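Local atomic coordinates of transcriptional regulator (Aquifex aeolicus, PDB entry 2EH3), a protein that probably binds DNA through a helix-turn-helix motif and regulates transcription, as a two-chain member of the TetR/AcrR family. Residues K59-L64 with L81-R86; I53-H58 with F109-D114. All coordinates share one frame; numbering follows the deposited sequence.

Contact 1: K59-L64 with L81-R86; sequences KKIISL and LEVLYR. With MG (magnesium ion), chain C.
Val-83 reaches across from helix 73-86 and sets its two methyl groups between Ile-61 and Leu-64 of helix 46-67. Each branch has its own partner. CG2 of Val-83 meets CD1 of Leu-64 at 3.7 Å, and CG1 of Val-83 meets CD1 of Ile-61 at 3.9 Å. The first torsion of Val-83 makes this division: CG1 stands anti to the backbone N (chi1 168°), and CG2 lies beside that N, anti to the carbonyl carbon. The Leu-64 and Val-83 side chains pass in opposite directions. Those of Ile-61 and Val-83 run at a slant to each other.

The CD1 end of Ile-61 also comes 4.3 Å from CD2 of Leu-84. Away from Val-83, Leu-64 packs on Leu-76 and Met-79, and Ile-61 on Phe-80. Lys-60 lies at the margin. Its CB is 4.5 Å from Val-83 CG1, and its amino group makes a salt bridge with Glu-87. No hydrogen bond joins the two segments, so the contact rests on aliphatic packing.

The two segments run antiparallel, 163° between their directions, with axes 10.7 Å apart. Glu-82 takes no part in the packing. Its OE2 binds a magnesium ion at 2.5 Å, together with Glu-78, and its OE1 accepts a bond from a water on the same ion. The segment 81-86 thus packs through Val-83 and serves the metal site through the residue just before it, Glu-82. This is antiparallel helix packing in the all-helical TetR-like fold, where helix 46-67 meets a helix of the C-terminal domain.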
loop_
_atom_site.group_PDB
_atom_site.type_symbol
_atom_site.label_atom_id
_atom_site.label_comp_id
_atom_site.label_asym_id
_atom_site.label_seq_id
_atom_site.Cartn_x
_atom_site.Cartn_y
_atom_site.Cartn_z
ATOM N N LYS A 59 16.402 2.618 11.424
ATOM C CA LYS A 59 17.323 3.447 12.200
ATOM C C LYS A 59 17.728 4.689 11.439
ATOM O O LYS A 59 17.959 5.724 12.064
ATOM C CB LYS A 59 18.550 2.646 12.636
ATOM C CG LYS A 59 18.266 1.831 13.881
ATOM C CD LYS A 59 19.349 0.814 14.173
ATOM C CE LYS A 59 19.143 0.228 15.546
ATOM N NZ LYS A 59 17.712 -0.129 15.769
ATOM N N LYS A 60 17.828 4.603 10.109
ATOM C CA LYS A 60 18.173 5.785 9.316
ATOM C C LYS A 60 17.000 6.759 9.402
ATOM O O LYS A 60 17.199 7.981 9.366
ATOM C CB LYS A 60 18.433 5.422 7.838
ATOM C CG LYS A 60 19.734 4.676 7.643
ATOM C CD LYS A 60 19.907 4.162 6.218
ATOM C CE LYS A 60 21.151 3.277 6.149
ATOM N NZ LYS A 60 21.236 2.445 4.913
ATOM N N ILE A 61 15.784 6.218 9.508
ATOM C CA ILE A 61 14.595 7.055 9.607
ATOM C C ILE A 61 14.551 7.731 10.971
ATOM O O ILE A 61 14.253 8.928 11.075
ATOM C CB ILE A 61 13.310 6.227 9.382
ATOM C CG1 ILE A 61 13.319 5.668 7.952
ATOM C CG2 ILE A 61 12.071 7.102 9.587
ATOM C CD1 ILE A 61 13.400 6.721 6.872
ATOM N N ILE A 62 14.850 6.971 12.016
ATOM C CA ILE A 62 14.889 7.551 13.356
ATOM C C ILE A 62 15.924 8.683 13.354
ATOM O O ILE A 62 15.651 9.773 13.868
ATOM C CB ILE A 62 15.259 6.484 14.398
ATOM C CG1 ILE A 62 14.113 5.475 14.478
ATOM C CG2 ILE A 62 15.543 7.118 15.779
ATOM C CD1 ILE A 62 14.368 4.339 15.467
ATOM N N SER A 63 17.103 8.426 12.787
ATOM C CA SER A 63 18.153 9.454 12.713
ATOM C C SER A 63 17.675 10.691 11.970
ATOM O O SER A 63 17.954 11.822 12.383
ATOM C CB SER A 63 19.396 8.908 12.002
ATOM O OG SER A 63 20.023 7.949 12.819
ATOM N N LEU A 64 16.970 10.478 10.861
ATOM C CA LEU A 64 16.449 11.582 10.076
ATOM C C LEU A 64 15.585 12.502 10.949
ATOM O O LEU A 64 15.737 13.729 10.917
ATOM C CB LEU A 64 15.623 11.039 8.900
ATOM C CG LEU A 64 14.907 12.060 8.009
ATOM C CD1 LEU A 64 15.098 11.681 6.547
ATOM C CD2 LEU A 64 13.440 12.107 8.344
ATOM N N LEU A 81 11.834 11.806 1.883
ATOM C CA LEU A 81 11.725 11.237 0.544
ATOM C C LEU A 81 13.097 10.888 -0.026
ATOM O O LEU A 81 13.261 9.851 -0.657
ATOM C CB LEU A 81 10.998 12.219 -0.385
ATOM C CG LEU A 81 10.992 11.857 -1.882
ATOM C CD1 LEU A 81 10.271 10.551 -2.152
ATOM C CD2 LEU A 81 10.317 13.008 -2.651
ATOM N N GLU A 82 14.100 11.732 0.207
ATOM C CA GLU A 82 15.411 11.423 -0.327
ATOM C C GLU A 82 15.957 10.105 0.252
ATOM O O GLU A 82 16.504 9.282 -0.490
ATOM C CB GLU A 82 16.366 12.578 -0.038
ATOM C CG GLU A 82 16.089 13.791 -0.912
ATOM C CD GLU A 82 16.741 15.043 -0.387
ATOM O OE1 GLU A 82 17.243 15.005 0.759
ATOM O OE2 GLU A 82 16.740 16.098 -1.084
ATOM N N VAL A 83 15.797 9.911 1.563
ATOM C CA VAL A 83 16.268 8.679 2.198
ATOM C C VAL A 83 15.480 7.489 1.673
ATOM O O VAL A 83 16.079 6.477 1.325
ATOM C CB VAL A 83 16.152 8.756 3.734
ATOM C CG1 VAL A 83 16.358 7.358 4.369
ATOM C CG2 VAL A 83 17.194 9.760 4.253
ATOM N N LEU A 84 14.153 7.595 1.601
ATOM C CA LEU A 84 13.393 6.460 1.080
ATOM C C LEU A 84 13.841 6.110 -0.345
ATOM O O LEU A 84 13.928 4.929 -0.703
ATOM C CB LEU A 84 11.905 6.755 1.086
ATOM C CG LEU A 84 11.264 6.955 2.462
ATOM C CD1 LEU A 84 9.814 7.400 2.297
ATOM C CD2 LEU A 84 11.345 5.659 3.254
ATOM N N TYR A 85 14.132 7.136 -1.163
ATOM C CA TYR A 85 14.546 6.901 -2.540
ATOM C C TYR A 85 15.903 6.198 -2.575
ATOM O O TYR A 85 16.084 5.257 -3.344
ATOM C CB TYR A 85 14.601 8.226 -3.325
ATOM C CG TYR A 85 14.708 8.031 -4.819
ATOM C CD1 TYR A 85 13.556 7.907 -5.613
ATOM C CD2 TYR A 85 15.950 7.914 -5.424
ATOM C CE1 TYR A 85 13.648 7.666 -7.008
ATOM C CE2 TYR A 85 16.060 7.666 -6.819
ATOM C CZ TYR A 85 14.904 7.549 -7.586
ATOM O OH TYR A 85 15.007 7.322 -8.935
ATOM N N ARG A 86 16.852 6.658 -1.765
ATOM C CA ARG A 86 18.176 6.014 -1.689
ATOM C C ARG A 86 18.013 4.556 -1.229
ATOM O O ARG A 86 18.737 3.666 -1.692
ATOM C CB ARG A 86 19.085 6.728 -0.680
ATOM C CG ARG A 86 19.516 8.139 -1.057
ATOM C CD ARG A 86 20.805 8.534 -0.319
ATOM N NE ARG A 86 20.757 8.314 1.129
ATOM C CZ ARG A 86 20.231 9.164 2.009
ATOM N NH1 ARG A 86 19.699 10.309 1.599
ATOM N NH2 ARG A 86 20.248 8.872 3.302
HETATM MG MG MG C . 17.561 18.413 -0.675
HETATM O O HOH W 1 16.926 17.622 1.452
#

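Contact 2: I53-H58 with F109-D114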
loop_
_atom_site.group_PDB
_atom_site.type_symbol
_atom_site.label_atom_id
_atom_site.label_comp_id
_atom_site.label_asym_id
_atom_site.label_seq_id
_atom_site.Cartn_x
_atom_site.Cartn_y
_atom_site.Cartn_z
ATOM N N ILE A 53 17.756 -6.069 8.241
ATOM C CA ILE A 53 17.735 -5.203 7.060
ATOM C C ILE A 53 16.730 -4.081 7.302
ATOM O O ILE A 53 17.020 -2.904 7.062
ATOM C CB ILE A 53 17.307 -5.996 5.783
ATOM C CG1 ILE A 53 18.441 -6.926 5.353
ATOM C CG2 ILE A 53 16.947 -5.043 4.651
ATOM C CD1 ILE A 53 18.083 -7.782 4.155
ATOM N N ILE A 54 15.545 -4.459 7.773
ATOM C CA ILE A 54 14.511 -3.478 8.046
ATOM C C ILE A 54 14.921 -2.574 9.193
ATOM O O ILE A 54 14.789 -1.338 9.098
ATOM C CB ILE A 54 13.175 -4.185 8.369
ATOM C CG1 ILE A 54 12.751 -5.039 7.159
ATOM C CG2 ILE A 54 12.089 -3.154 8.747
ATOM C CD1 ILE A 54 12.516 -4.254 5.856
ATOM N N GLU A 55 15.443 -3.177 10.260
ATOM C CA GLU A 55 15.855 -2.417 11.437
ATOM C C GLU A 55 16.894 -1.347 11.099
ATOM O O GLU A 55 16.844 -0.221 11.624
ATOM C CB GLU A 55 16.405 -3.362 12.498
ATOM C CG GLU A 55 16.467 -2.773 13.893
ATOM C CD GLU A 55 15.095 -2.614 14.524
ATOM O OE1 GLU A 55 14.099 -3.110 13.948
ATOM O OE2 GLU A 55 15.018 -2.000 15.607
ATOM N N ARG A 56 17.837 -1.682 10.228
ATOM C CA ARG A 56 18.860 -0.711 9.875
ATOM C C ARG A 56 18.299 0.448 9.049
ATOM O O ARG A 56 18.729 1.591 9.228
ATOM C CB ARG A 56 20.021 -1.399 9.168
ATOM C CG ARG A 56 20.844 -2.221 10.125
ATOM C CD ARG A 56 22.058 -2.790 9.430
ATOM N NE ARG A 56 22.887 -3.513 10.383
ATOM C CZ ARG A 56 24.210 -3.567 10.323
ATOM N NH1 ARG A 56 24.859 -2.945 9.348
ATOM N NH2 ARG A 56 24.875 -4.231 11.249
ATOM N N THR A 57 17.328 0.179 8.166
ATOM C CA THR A 57 16.748 1.275 7.394
ATOM C C THR A 57 15.850 2.101 8.331
ATOM O O THR A 57 15.801 3.331 8.223
ATOM C CB THR A 57 15.960 0.765 6.146
ATOM O OG1 THR A 57 16.887 0.196 5.211
ATOM C CG2 THR A 57 15.265 1.909 5.435
ATOM N N HIS A 58 15.182 1.445 9.268
ATOM C CA HIS A 58 14.336 2.163 10.233
ATOM C C HIS A 58 15.222 3.101 11.045
ATOM O O HIS A 58 14.834 4.235 11.344
ATOM C CB HIS A 58 13.654 1.185 11.193
ATOM C CG HIS A 58 12.775 1.849 12.214
ATOM N ND1 HIS A 58 12.651 1.378 13.503
ATOM C CD2 HIS A 58 11.960 2.928 12.131
ATOM C CE1 HIS A 58 11.797 2.135 14.169
ATOM N NE2 HIS A 58 11.362 3.082 13.361
ATOM N N PHE A 109 3.583 -2.977 9.828
ATOM C CA PHE A 109 2.773 -1.990 10.548
ATOM C C PHE A 109 3.450 -1.360 11.761
ATOM O O PHE A 109 3.203 -0.176 12.066
ATOM C CB PHE A 109 1.404 -2.585 10.906
ATOM C CG PHE A 109 0.486 -2.698 9.719
ATOM C CD1 PHE A 109 0.121 -1.550 9.004
ATOM C CD2 PHE A 109 0.027 -3.943 9.275
ATOM C CE1 PHE A 109 -0.688 -1.635 7.858
ATOM C CE2 PHE A 109 -0.792 -4.040 8.119
ATOM C CZ PHE A 109 -1.141 -2.881 7.410
ATOM N N GLU A 110 4.314 -2.110 12.442
ATOM C CA GLU A 110 4.999 -1.565 13.609
ATOM C C GLU A 110 5.888 -0.396 13.206
ATOM O O GLU A 110 5.875 0.664 13.848
ATOM C CB GLU A 110 5.833 -2.665 14.293
ATOM C CG GLU A 110 4.999 -3.566 15.205
ATOM C CD GLU A 110 5.659 -4.915 15.498
ATOM O OE1 GLU A 110 6.905 -5.016 15.383
ATOM O OE2 GLU A 110 4.929 -5.877 15.851
ATOM N N LYS A 111 6.630 -0.561 12.123
ATOM C CA LYS A 111 7.534 0.463 11.643
ATOM C C LYS A 111 6.815 1.682 11.129
ATOM O O LYS A 111 7.277 2.807 11.331
ATOM C CB LYS A 111 8.441 -0.109 10.542
ATOM C CG LYS A 111 9.361 -1.188 11.043
ATOM C CD LYS A 111 10.074 -0.786 12.348
ATOM C CE LYS A 111 11.150 -1.811 12.684
ATOM N NZ LYS A 111 11.855 -1.551 13.971
ATOM N N ILE A 112 5.687 1.471 10.458
ATOM C CA ILE A 112 4.910 2.587 9.938
ATOM C C ILE A 112 4.368 3.371 11.115
ATOM O O ILE A 112 4.440 4.602 11.133
ATOM C CB ILE A 112 3.705 2.127 9.087
ATOM C CG1 ILE A 112 4.192 1.399 7.829
ATOM C CG2 ILE A 112 2.819 3.356 8.754
ATOM C CD1 ILE A 112 4.792 2.315 6.767
ATOM N N GLU A 113 3.834 2.654 12.096
ATOM C CA GLU A 113 3.265 3.312 13.270
ATOM C C GLU A 113 4.330 4.122 13.977
ATOM O O GLU A 113 4.050 5.227 14.445
ATOM C CB GLU A 113 2.676 2.266 14.228
ATOM C CG GLU A 113 2.110 2.815 15.538
ATOM C CD GLU A 113 1.064 3.897 15.323
ATOM O OE1 GLU A 113 0.374 3.849 14.288
ATOM O OE2 GLU A 113 0.923 4.787 16.202
ATOM N N ASP A 114 5.548 3.586 14.057
ATOM C CA ASP A 114 6.611 4.324 14.728
ATOM C C ASP A 114 6.949 5.583 13.967
ATOM O O ASP A 114 7.128 6.649 14.571
ATOM C CB ASP A 114 7.890 3.504 14.874
ATOM C CG ASP A 114 8.959 4.251 15.668
ATOM O OD1 ASP A 114 8.758 4.464 16.881
ATOM O OD2 ASP A 114 9.983 4.650 15.079
#
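A His-carboxylate hydrogen bond, His-58 to Asp-114, and a salt bridge from Lys-111 to Glu-55 join helix 46-67 to helix 105-126 of the TetR-like C-terminal domain. The segments run almost parallel, 6° apart. Lys-111 and His-58 carry most of the contact. The Lys-111 chain bends at its second torsion and then extends across the His-58 ring. Its CD lies over one ring face, 3.8 Å from the centroid, in a CH-pi contact. Its NZ goes on to Glu-55 OE1 at 2.7 Å in the salt bridge, coming at OE1 from above the carboxylate plane. Lower down the chain, CG of Lys-111 touches CG2 of Ile-54 at 4.1 Å.

The ring edge is used as well. NE2 of His-58 donates to OD2 of Asp-114 at 2.7 Å, in a bond bent to 141°. The carboxylate stands nearly upright to the ring, 84° between planes. Its OD2 is also held by Arg-118, and OD1 by Arg-117, so each oxygen has an arginine partner. With an alanine in place of His-58, Asp-114 is likely to lose its bond to helix 46-67, and the Lys-111 chain the ring it lies on.

On the inner side, Ile-54 packs on Phe-94 and Leu-98 of helix 88-99, which also touches Ile-112 through Phe-94. Phe-109 and Ile-112 meet His-148 of the second subunit, so helix 105-126 links this contact to the dimer interface.

Both contacts use helix 46-67, at successive turns. Contact 1 joins it to helix 73-86 and contact 2 to helix 105-126. Their centres are 11 Å apart, and they touch where Ile-62 CG1 packs 4.3 Å from Asp-114 OD2. Contact 1 is buried and made of aliphatic side chains, in an antiparallel pair. Contact 2 lies at the surface, in a nearly parallel pair, and relies on a salt bridge, a His-carboxylate bond and a CH-pi contact. Contact 1 includes a residue that binds magnesium. Contact 2 is remote from the magnesium ions, but its helix 105-126 reaches the second subunit.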